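Local structure of trafficking protein B (Neisseria gonorrhoeae, 2H1C) at residues L30-V40 with L68-P77; F78-I89 with A102-Q113. The protein is the PIN-domain, ribonuclease-family toxin of a type II toxin-antitoxin system, forms a promoter-binding complex with its antitoxin and slows bacterial passage across epithelial cells. All blocks are in the same frame, centred on the assembly; numbering follows the deposited sequence.

Contact 1: residues L30-V40 with L68-P77. With MG (magnesium ion), chain H.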
loop_
_atom_site.group_PDB
_atom_site.type_symbol
_atom_site.label_atom_id
_atom_site.label_comp_id
_atom_site.label_asym_id
_atom_site.label_seq_id
_atom_site.Cartn_x
_atom_site.Cartn_y
_atom_site.Cartn_z
ATOM N N LEU A 30 -14.204 -16.951 12.673
ATOM C CA LEU A 30 -12.831 -16.460 12.498
ATOM C C LEU A 30 -12.148 -16.789 11.174
ATOM O O LEU A 30 -11.523 -15.920 10.548
ATOM C CB LEU A 30 -11.957 -16.963 13.639
ATOM C CG LEU A 30 -10.540 -16.402 13.751
ATOM C CD1 LEU A 30 -10.595 -14.884 13.845
ATOM C CD2 LEU A 30 -9.853 -16.998 14.977
ATOM N N GLU A 31 -12.250 -18.048 10.759
ATOM C CA GLU A 31 -11.634 -18.495 9.516
ATOM C C GLU A 31 -12.097 -17.728 8.282
ATOM O O GLU A 31 -11.436 -17.755 7.242
ATOM C CB GLU A 31 -11.914 -19.986 9.303
ATOM C CG GLU A 31 -11.287 -20.928 10.327
ATOM C CD GLU A 31 -11.783 -20.723 11.758
ATOM O OE1 GLU A 31 -12.989 -20.435 11.962
ATOM O OE2 GLU A 31 -10.953 -20.874 12.689
ATOM N N ASP A 32 -13.252 -17.079 8.394
ATOM C CA ASP A 32 -13.842 -16.328 7.294
ATOM C C ASP A 32 -13.519 -14.834 7.376
ATOM O O ASP A 32 -14.075 -14.038 6.619
ATOM C CB ASP A 32 -15.374 -16.502 7.293
ATOM C CG ASP A 32 -15.812 -17.957 7.111
ATOM O OD1 ASP A 32 -14.947 -18.843 6.925
ATOM O OD2 ASP A 32 -17.038 -18.210 7.159
ATOM N N VAL A 33 -12.632 -14.458 8.299
ATOM C CA VAL A 33 -12.280 -13.050 8.461
ATOM C C VAL A 33 -10.824 -12.809 8.087
ATOM O O VAL A 33 -9.927 -13.499 8.573
ATOM C CB VAL A 33 -12.537 -12.589 9.906
ATOM C CG1 VAL A 33 -12.305 -11.089 10.020
ATOM C CG2 VAL A 33 -13.977 -12.925 10.305
ATOM N N TYR A 34 -10.596 -11.823 7.221
ATOM C CA TYR A 34 -9.251 -11.490 6.735
ATOM C C TYR A 34 -8.804 -10.058 7.065
ATOM O O TYR A 34 -9.621 -9.184 7.389
ATOM C CB TYR A 34 -9.207 -11.641 5.210
ATOM C CG TYR A 34 -9.454 -13.046 4.716
ATOM C CD1 TYR A 34 -10.739 -13.605 4.745
ATOM C CD2 TYR A 34 -8.392 -13.842 4.295
ATOM C CE1 TYR A 34 -10.957 -14.926 4.373
ATOM C CE2 TYR A 34 -8.592 -15.182 3.920
ATOM C CZ TYR A 34 -9.878 -15.713 3.966
ATOM O OH TYR A 34 -10.081 -17.040 3.640
ATOM N N LEU A 35 -7.493 -9.824 6.973
ATOM C CA LEU A 35 -6.926 -8.494 7.181
ATOM C C LEU A 35 -5.995 -8.210 6.002
ATOM O O LEU A 35 -5.312 -9.117 5.517
ATOM C CB LEU A 35 -6.091 -8.431 8.466
ATOM C CG LEU A 35 -6.757 -8.541 9.833
ATOM C CD1 LEU A 35 -5.681 -8.484 10.922
ATOM C CD2 LEU A 35 -7.746 -7.396 10.021
ATOM N N SER A 36 -5.981 -6.970 5.532
ATOM C CA SER A 36 -5.056 -6.593 4.467
ATOM C C SER A 36 -3.746 -6.270 5.160
ATOM O O SER A 36 -3.748 -5.762 6.287
ATOM C CB SER A 36 -5.530 -5.334 3.741
ATOM O OG SER A 36 -4.429 -4.698 3.090
ATOM N N ALA A 37 -2.629 -6.547 4.495
ATOM C CA ALA A 37 -1.338 -6.218 5.064
ATOM C C ALA A 37 -1.276 -4.694 5.317
ATOM O O ALA A 37 -0.546 -4.231 6.185
ATOM C CB ALA A 37 -0.224 -6.655 4.099
ATOM N N ILE A 38 -2.048 -3.924 4.552
ATOM C CA ILE A 38 -2.102 -2.459 4.715
ATOM C C ILE A 38 -2.683 -2.093 6.097
ATOM O O ILE A 38 -2.188 -1.191 6.775
ATOM C CB ILE A 38 -2.994 -1.799 3.606
ATOM C CG1 ILE A 38 -2.324 -1.961 2.229
ATOM C CG2 ILE A 38 -3.231 -0.321 3.926
ATOM C CD1 ILE A 38 -1.010 -1.205 2.066
ATOM N N THR A 39 -3.748 -2.790 6.494
ATOM C CA THR A 39 -4.394 -2.572 7.789
ATOM C C THR A 39 -3.449 -2.990 8.919
ATOM O O THR A 39 -3.360 -2.319 9.945
ATOM C CB THR A 39 -5.719 -3.369 7.861
ATOM O OG1 THR A 39 -6.567 -2.922 6.800
ATOM C CG2 THR A 39 -6.419 -3.161 9.188
ATOM N N VAL A 40 -2.724 -4.091 8.727
ATOM C CA VAL A 40 -1.789 -4.549 9.746
ATOM C C VAL A 40 -0.708 -3.477 9.908
ATOM O O VAL A 40 -0.282 -3.180 11.027
ATOM C CB VAL A 40 -1.138 -5.906 9.362
ATOM C CG1 VAL A 40 -0.078 -6.287 10.382
ATOM C CG2 VAL A 40 -2.220 -7.012 9.313
ATOM N N LEU A 68 -2.727 -10.720 16.098
ATOM C CA LEU A 68 -2.340 -11.162 14.765
ATOM C C LEU A 68 -2.349 -12.684 14.543
ATOM O O LEU A 68 -2.655 -13.141 13.448
ATOM C CB LEU A 68 -0.991 -10.549 14.368
ATOM C CG LEU A 68 -0.976 -9.024 14.198
ATOM C CD1 LEU A 68 0.407 -8.594 13.662
ATOM C CD2 LEU A 68 -2.077 -8.577 13.223
ATOM N N PRO A 69 -2.014 -13.488 15.572
ATOM C CA PRO A 69 -2.042 -14.937 15.356
ATOM C C PRO A 69 -3.450 -15.421 14.981
ATOM O O PRO A 69 -3.597 -16.463 14.361
ATOM C CB PRO A 69 -1.578 -15.490 16.695
ATOM C CG PRO A 69 -0.609 -14.442 17.159
ATOM C CD PRO A 69 -1.382 -13.170 16.864
ATOM N N LEU A 70 -4.476 -14.671 15.380
ATOM C CA LEU A 70 -5.855 -15.033 15.044
ATOM C C LEU A 70 -6.036 -14.962 13.531
ATOM O O LEU A 70 -6.974 -15.548 12.979
ATOM C CB LEU A 70 -6.852 -14.064 15.684
ATOM C CG LEU A 70 -6.903 -13.999 17.209
ATOM C CD1 LEU A 70 -7.778 -12.826 17.631
ATOM C CD2 LEU A 70 -7.428 -15.307 17.754
ATOM N N PHE A 71 -5.139 -14.242 12.860
ATOM C CA PHE A 71 -5.233 -14.083 11.413
ATOM C C PHE A 71 -4.117 -14.760 10.624
ATOM O O PHE A 71 -3.898 -14.450 9.454
ATOM C CB PHE A 71 -5.311 -12.593 11.069
ATOM C CG PHE A 71 -6.508 -11.909 11.663
ATOM C CD1 PHE A 71 -6.440 -11.316 12.919
ATOM C CD2 PHE A 71 -7.725 -11.911 10.989
ATOM C CE1 PHE A 71 -7.578 -10.734 13.506
ATOM C CE2 PHE A 71 -8.862 -11.337 11.566
ATOM C CZ PHE A 71 -8.791 -10.751 12.820
ATOM N N ALA A 72 -3.435 -15.705 11.260
ATOM C CA ALA A 72 -2.357 -16.440 10.604
ATOM C C ALA A 72 -2.869 -17.046 9.294
ATOM O O ALA A 72 -3.904 -17.718 9.259
ATOM C CB ALA A 72 -1.839 -17.543 11.537
ATOM N N GLY A 73 -2.149 -16.786 8.209
ATOM C CA GLY A 73 -2.553 -17.318 6.928
ATOM C C GLY A 73 -3.652 -16.516 6.261
ATOM O O GLY A 73 -4.052 -16.854 5.150
ATOM N N ARG A 74 -4.134 -15.461 6.920
ATOM C CA ARG A 74 -5.206 -14.639 6.345
ATOM C C ARG A 74 -4.903 -13.127 6.338
ATOM O O ARG A 74 -5.816 -12.280 6.419
ATOM C CB ARG A 74 -6.539 -14.915 7.066
ATOM C CG ARG A 74 -6.910 -16.419 7.117
ATOM C CD ARG A 74 -8.383 -16.669 7.500
ATOM N NE ARG A 74 -8.761 -15.884 8.663
ATOM C CZ ARG A 74 -8.359 -16.135 9.899
ATOM N NH1 ARG A 74 -7.579 -17.174 10.150
ATOM N NH2 ARG A 74 -8.682 -15.299 10.873
ATOM N N ILE A 75 -3.614 -12.795 6.267
ATOM C CA ILE A 75 -3.173 -11.398 6.164
ATOM C C ILE A 75 -2.831 -11.320 4.678
ATOM O O ILE A 75 -1.828 -11.882 4.214
ATOM C CB ILE A 75 -1.945 -11.143 7.055
ATOM C CG1 ILE A 75 -2.369 -11.281 8.519
ATOM C CG2 ILE A 75 -1.353 -9.745 6.807
ATOM C CD1 ILE A 75 -1.252 -11.073 9.516
ATOM N N LEU A 76 -3.685 -10.630 3.937
ATOM C CA LEU A 76 -3.570 -10.529 2.481
ATOM C C LEU A 76 -2.629 -9.469 1.943
ATOM O O LEU A 76 -2.772 -8.295 2.255
ATOM C CB LEU A 76 -4.958 -10.298 1.897
ATOM C CG LEU A 76 -6.017 -11.331 2.330
ATOM C CD1 LEU A 76 -7.400 -10.862 1.889
ATOM C CD2 LEU A 76 -5.669 -12.679 1.721
ATOM N N PRO A 77 -1.678 -9.861 1.082
ATOM C CA PRO A 77 -0.761 -8.833 0.568
ATOM C C PRO A 77 -1.308 -7.959 -0.556
ATOM O O PRO A 77 -2.298 -8.302 -1.204
ATOM C CB PRO A 77 0.451 -9.657 0.107
ATOM C CG PRO A 77 -0.196 -10.911 -0.424
ATOM C CD PRO A 77 -1.263 -11.211 0.655
HETATM MG MG MG H . -3.706 -5.858 0.884
#
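Arg74 reaches Val33 and Tyr34 with its CG anti to its own carbonyl carbon (chi1 -53°) and its chain bent at chi3 (-48°), a shape that lays the aliphatic part over the phenol ring and then turns the guanidinium back to the main chain. Arg74 CD stands 4.1 Å from the centroid of the Tyr34 ring, a CH-pi contact over the face, and ring and guanidinium planes are nearly perpendicular. Arg74 NE donates to Val33 O at 2.7 Å, with the acceptor close to the guanidinium plane, while Arg74 NH2 bonds Leu70 O within its own segment at 2.7 Å. Gripped from both segments, the guanidinium can rotate little. Leu35 points its CG away from its carbonyl carbon (chi1 -68°), which carries CD1 over one face of the Phe71 ring, 3.7 Å from its centroid; Val33 CG1 meets that ring at its edge.

These side chains flank the edge of the parallel sheet of the PIN domain, where strand 75-76 is outermost within the chain and pairs with strand 33-36. Leu35 N donates to Arg74 O, Leu76 N to Leu35 O at 2.7 Å, and Ala37 N to Leu76 O, so the pairing runs on into the first turn of helix 37-48. On the side of the sheet bearing Leu35 and Ile75, Val40 CG2 packs on Ile75 CG2 at 3.8 Å. Ser36, the N-cap of that helix, accepts from Ile38 N with its OG, and Ser36 OG also binds a magnesium ion at 2.6 Å, in a site that Leu76 and Thr110 complete.

Contact 2: residues F78-I89 with A102-Q113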
loop_
_atom_site.group_PDB
_atom_site.type_symbol
_atom_site.label_atom_id
_atom_site.label_comp_id
_atom_site.label_asym_id
_atom_site.label_seq_id
_atom_site.Cartn_x
_atom_site.Cartn_y
_atom_site.Cartn_z
ATOM N N PHE A 78 -0.684 -6.795 -0.752
ATOM C CA PHE A 78 -1.058 -5.929 -1.862
ATOM C C PHE A 78 0.002 -6.354 -2.898
ATOM O O PHE A 78 1.158 -5.938 -2.817
ATOM C CB PHE A 78 -0.878 -4.439 -1.526
ATOM C CG PHE A 78 -1.347 -3.520 -2.626
ATOM C CD1 PHE A 78 -2.686 -3.129 -2.707
ATOM C CD2 PHE A 78 -0.471 -3.111 -3.630
ATOM C CE1 PHE A 78 -3.147 -2.340 -3.780
ATOM C CE2 PHE A 78 -0.915 -2.325 -4.707
ATOM C CZ PHE A 78 -2.251 -1.938 -4.785
ATOM N N ASP A 79 -0.391 -7.207 -3.840
ATOM C CA ASP A 79 0.526 -7.712 -4.859
ATOM C C ASP A 79 0.168 -7.248 -6.274
ATOM O O ASP A 79 -0.703 -6.405 -6.453
ATOM C CB ASP A 79 0.554 -9.242 -4.804
ATOM C CG ASP A 79 -0.830 -9.853 -4.915
ATOM O OD1 ASP A 79 -1.769 -9.130 -5.318
ATOM O OD2 ASP A 79 -0.980 -11.059 -4.601
ATOM N N GLU A 80 0.834 -7.796 -7.286
ATOM C CA GLU A 80 0.565 -7.372 -8.661
ATOM C C GLU A 80 -0.894 -7.441 -9.127
ATOM O O GLU A 80 -1.394 -6.502 -9.746
ATOM C CB GLU A 80 1.482 -8.126 -9.636
ATOM C CG GLU A 80 1.322 -7.708 -11.094
ATOM C CD GLU A 80 0.130 -8.356 -11.759
ATOM O OE1 GLU A 80 -0.068 -9.570 -11.548
ATOM O OE2 GLU A 80 -0.603 -7.662 -12.498
ATOM N N PRO A 81 -1.597 -8.552 -8.854
ATOM C CA PRO A 81 -3.001 -8.667 -9.273
ATOM C C PRO A 81 -3.879 -7.598 -8.602
ATOM O O PRO A 81 -4.784 -7.032 -9.223
ATOM C CB PRO A 81 -3.380 -10.080 -8.820
ATOM C CG PRO A 81 -2.082 -10.814 -8.901
ATOM C CD PRO A 81 -1.098 -9.834 -8.327
ATOM N N VAL A 82 -3.614 -7.343 -7.329
ATOM C CA VAL A 82 -4.375 -6.339 -6.580
ATOM C C VAL A 82 -4.078 -4.944 -7.144
ATOM O O VAL A 82 -4.956 -4.075 -7.187
ATOM C CB VAL A 82 -4.021 -6.353 -5.092
ATOM C CG1 VAL A 82 -4.896 -5.351 -4.343
ATOM C CG2 VAL A 82 -4.225 -7.750 -4.530
ATOM N N ALA A 83 -2.833 -4.730 -7.564
ATOM C CA ALA A 83 -2.460 -3.447 -8.143
ATOM C C ALA A 83 -3.296 -3.152 -9.390
ATOM O O ALA A 83 -3.684 -2.012 -9.626
ATOM C CB ALA A 83 -0.965 -3.431 -8.485
ATOM N N ALA A 84 -3.569 -4.174 -10.197
ATOM C CA ALA A 84 -4.377 -3.990 -11.405
ATOM C C ALA A 84 -5.789 -3.544 -11.047
ATOM O O ALA A 84 -6.347 -2.638 -11.670
ATOM C CB ALA A 84 -4.442 -5.294 -12.213
ATOM N N ILE A 85 -6.377 -4.201 -10.054
ATOM C CA ILE A 85 -7.731 -3.864 -9.608
ATOM C C ILE A 85 -7.749 -2.456 -9.014
ATOM O O ILE A 85 -8.683 -1.685 -9.235
ATOM C CB ILE A 85 -8.213 -4.900 -8.580
ATOM C CG1 ILE A 85 -8.324 -6.256 -9.286
ATOM C CG2 ILE A 85 -9.557 -4.468 -7.965
ATOM C CD1 ILE A 85 -8.541 -7.435 -8.363
ATOM N N TYR A 86 -6.692 -2.113 -8.292
ATOM C CA TYR A 86 -6.581 -0.790 -7.693
ATOM C C TYR A 86 -6.701 0.311 -8.751
ATOM O O TYR A 86 -7.493 1.236 -8.600
ATOM C CB TYR A 86 -5.235 -0.656 -6.984
ATOM C CG TYR A 86 -4.894 0.750 -6.542
ATOM C CD1 TYR A 86 -5.368 1.260 -5.331
ATOM C CD2 TYR A 86 -4.084 1.564 -7.335
ATOM C CE1 TYR A 86 -5.039 2.554 -4.919
ATOM C CE2 TYR A 86 -3.754 2.842 -6.937
ATOM C CZ TYR A 86 -4.230 3.332 -5.732
ATOM O OH TYR A 86 -3.892 4.600 -5.322
ATOM N N ALA A 87 -5.899 0.217 -9.811
ATOM C CA ALA A 87 -5.916 1.224 -10.860
ATOM C C ALA A 87 -7.285 1.293 -11.518
ATOM O O ALA A 87 -7.787 2.382 -11.796
ATOM C CB ALA A 87 -4.843 0.920 -11.896
ATOM N N GLN A 88 -7.902 0.137 -11.749
ATOM C CA GLN A 88 -9.224 0.102 -12.359
ATOM C C GLN A 88 -10.246 0.840 -11.497
ATOM O O GLN A 88 -10.948 1.738 -11.971
ATOM C CB GLN A 88 -9.662 -1.349 -12.567
ATOM C CG GLN A 88 -8.734 -2.089 -13.519
ATOM C CD GLN A 88 -9.200 -3.490 -13.845
ATOM O OE1 GLN A 88 -9.313 -4.349 -12.962
ATOM N NE2 GLN A 88 -9.475 -3.733 -15.126
ATOM N N ILE A 89 -10.320 0.465 -10.226
ATOM C CA ILE A 89 -11.261 1.079 -9.295
ATOM C C ILE A 89 -11.061 2.574 -9.103
ATOM O O ILE A 89 -12.016 3.346 -9.187
ATOM C CB ILE A 89 -11.179 0.401 -7.898
ATOM C CG1 ILE A 89 -11.777 -1.003 -7.959
ATOM C CG2 ILE A 89 -11.877 1.261 -6.858
ATOM C CD1 ILE A 89 -11.652 -1.775 -6.631
ATOM N N ALA A 102 -6.164 6.890 -1.752
ATOM C CA ALA A 102 -5.252 5.763 -1.981
ATOM C C ALA A 102 -5.414 4.639 -0.950
ATOM O O ALA A 102 -5.580 3.472 -1.317
ATOM C CB ALA A 102 -3.796 6.260 -1.988
ATOM N N ALA A 103 -5.353 5.001 0.329
ATOM C CA ALA A 103 -5.479 4.050 1.434
ATOM C C ALA A 103 -6.730 3.185 1.322
ATOM O O ALA A 103 -6.659 1.958 1.454
ATOM C CB ALA A 103 -5.491 4.794 2.769
ATOM N N ASP A 104 -7.872 3.819 1.085
ATOM C CA ASP A 104 -9.126 3.083 0.962
ATOM C C ASP A 104 -9.085 2.263 -0.316
ATOM O O ASP A 104 -9.601 1.153 -0.370
ATOM C CB ASP A 104 -10.314 4.054 0.942
ATOM C CG ASP A 104 -10.569 4.690 2.302
ATOM O OD1 ASP A 104 -11.248 5.736 2.362
ATOM O OD2 ASP A 104 -10.102 4.136 3.319
ATOM N N GLY A 105 -8.449 2.815 -1.347
ATOM C CA GLY A 105 -8.335 2.103 -2.600
ATOM C C GLY A 105 -7.585 0.789 -2.443
ATOM O O GLY A 105 -7.956 -0.203 -3.059
ATOM N N TYR A 106 -6.520 0.775 -1.643
ATOM C CA TYR A 106 -5.745 -0.462 -1.448
ATOM C C TYR A 106 -6.602 -1.559 -0.828
ATOM O O TYR A 106 -6.553 -2.724 -1.243
ATOM C CB TYR A 106 -4.551 -0.220 -0.528
ATOM C CG TYR A 106 -3.521 0.706 -1.108
ATOM C CD1 TYR A 106 -2.789 1.556 -0.288
ATOM C CD2 TYR A 106 -3.284 0.742 -2.483
ATOM C CE1 TYR A 106 -1.841 2.430 -0.823
ATOM C CE2 TYR A 106 -2.337 1.611 -3.031
ATOM C CZ TYR A 106 -1.623 2.453 -2.193
ATOM O OH TYR A 106 -0.705 3.330 -2.731
ATOM N N ILE A 107 -7.370 -1.174 0.184
ATOM C CA ILE A 107 -8.240 -2.104 0.883
ATOM C C ILE A 107 -9.346 -2.578 -0.032
ATOM O O ILE A 107 -9.614 -3.772 -0.104
ATOM C CB ILE A 107 -8.824 -1.453 2.141
ATOM C CG1 ILE A 107 -7.678 -1.080 3.089
ATOM C CG2 ILE A 107 -9.760 -2.421 2.844
ATOM C CD1 ILE A 107 -8.115 -0.382 4.341
ATOM N N ALA A 108 -9.974 -1.654 -0.755
ATOM C CA ALA A 108 -11.049 -2.041 -1.648
ATOM C C ALA A 108 -10.577 -3.010 -2.731
ATOM O O ALA A 108 -11.261 -3.990 -3.031
ATOM C CB ALA A 108 -11.695 -0.804 -2.268
ATOM N N ALA A 109 -9.397 -2.763 -3.298
ATOM C CA ALA A 109 -8.866 -3.641 -4.347
ATOM C C ALA A 109 -8.547 -5.039 -3.796
ATOM O O ALA A 109 -8.742 -6.045 -4.482
ATOM C CB ALA A 109 -7.598 -3.019 -4.978
ATOM N N THR A 110 -8.060 -5.102 -2.560
ATOM C CA THR A 110 -7.749 -6.385 -1.935
ATOM C C THR A 110 -9.042 -7.183 -1.770
ATOM O O THR A 110 -9.103 -8.362 -2.107
ATOM C CB THR A 110 -7.074 -6.188 -0.548
ATOM O OG1 THR A 110 -5.829 -5.487 -0.718
ATOM C CG2 THR A 110 -6.815 -7.547 0.126
ATOM N N ALA A 111 -10.094 -6.516 -1.294
ATOM C CA ALA A 111 -11.378 -7.177 -1.098
ATOM C C ALA A 111 -11.970 -7.670 -2.420
ATOM O O ALA A 111 -12.442 -8.802 -2.511
ATOM C CB ALA A 111 -12.353 -6.221 -0.410
ATOM N N LYS A 112 -11.934 -6.836 -3.452
ATOM C CA LYS A 112 -12.490 -7.238 -4.743
ATOM C C LYS A 112 -11.729 -8.431 -5.313
ATOM O O LYS A 112 -12.333 -9.373 -5.836
ATOM C CB LYS A 112 -12.455 -6.063 -5.732
ATOM C CG LYS A 112 -12.923 -6.421 -7.139
ATOM C CD LYS A 112 -13.196 -5.189 -7.996
ATOM C CE LYS A 112 -14.490 -4.499 -7.587
ATOM N NZ LYS A 112 -14.881 -3.386 -8.512
ATOM N N GLN A 113 -10.403 -8.394 -5.199
ATOM C CA GLN A 113 -9.557 -9.468 -5.708
ATOM C C GLN A 113 -9.872 -10.812 -5.052
ATOM O O GLN A 113 -9.810 -11.856 -5.709
ATOM C CB GLN A 113 -8.089 -9.099 -5.483
ATOM C CG GLN A 113 -7.113 -9.771 -6.422
ATOM C CD GLN A 113 -6.786 -11.173 -6.006
ATOM O OE1 GLN A 113 -6.496 -11.424 -4.837
ATOM N NE2 GLN A 113 -6.808 -12.100 -6.959
HETATM O O HOH W 1 -3.686 -11.544 -4.455
#
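The Tyr86 ring carries Tyr106 CE2 over one face, 3.4 Å from Tyr86 CE1, and has the carbonyl carbon of Gly105 at its edge. These two tyrosine rings lie 30° from parallel but barely overlap. Ala102 O stands 3.4 Å above a face of the Tyr106 ring, and Val82 CB lies over a face of Phe78. Tyr106 also turns an edge to the face of Phe78 in a T-shaped pair, centroids 4.8 Å apart, completing an aromatic cluster of three rings. With CG anti to the backbone N (chi1 169°), Tyr86 enters as a knob among Ala102, Gly105, Tyr106 and Ala109; its hydroxyl bonds Arg90.

Gly105, with no side chain to obstruct the ring, and Ala109 let helices 80-89 and 102-113 approach to 8.3 Å between axes, at 117° between their directions. Ala109 CB lies 3.6 Å from Val82 CG1, and Ile85 CD1 lies against Gln113 CG at 3.4 Å. Asp79 caps helix 80-89 by accepting from Val82 N, and a water donates to both Asp79 OD2 and Gln113 OE1, bridging the segments.

Helix 102-114 is covered on other sides by strand 2-4 and helix 124-128, through Ile107, and by helix 37-48, where Ile38 touches Tyr106; helix 80-94 meets the second subunit, with Glu80 in a salt bridge to Arg44 of that subunit.

The two contacts follow in series along the chain: contact 1 closes at Pro77, and contact 2 opens at Phe78, where strand 75-76 leads into helix 80-94. Their centres are about 16 Å apart, one at the edge of the parallel sheet and the other in a helix pair beside it. They meet where Leu76 CB packs on Thr110 CG2 at 3.8 Å and Pro77 O on Val82 CG2. Ser36 and Leu76 of contact 1 and Thr110 of contact 2 line one magnesium site, while Asp104, a predicted magnesium ligand, belongs to helix 102-114. Both contacts also touch the second subunit, so sheet edge, metal site and dimer surface adjoin within one PIN domain.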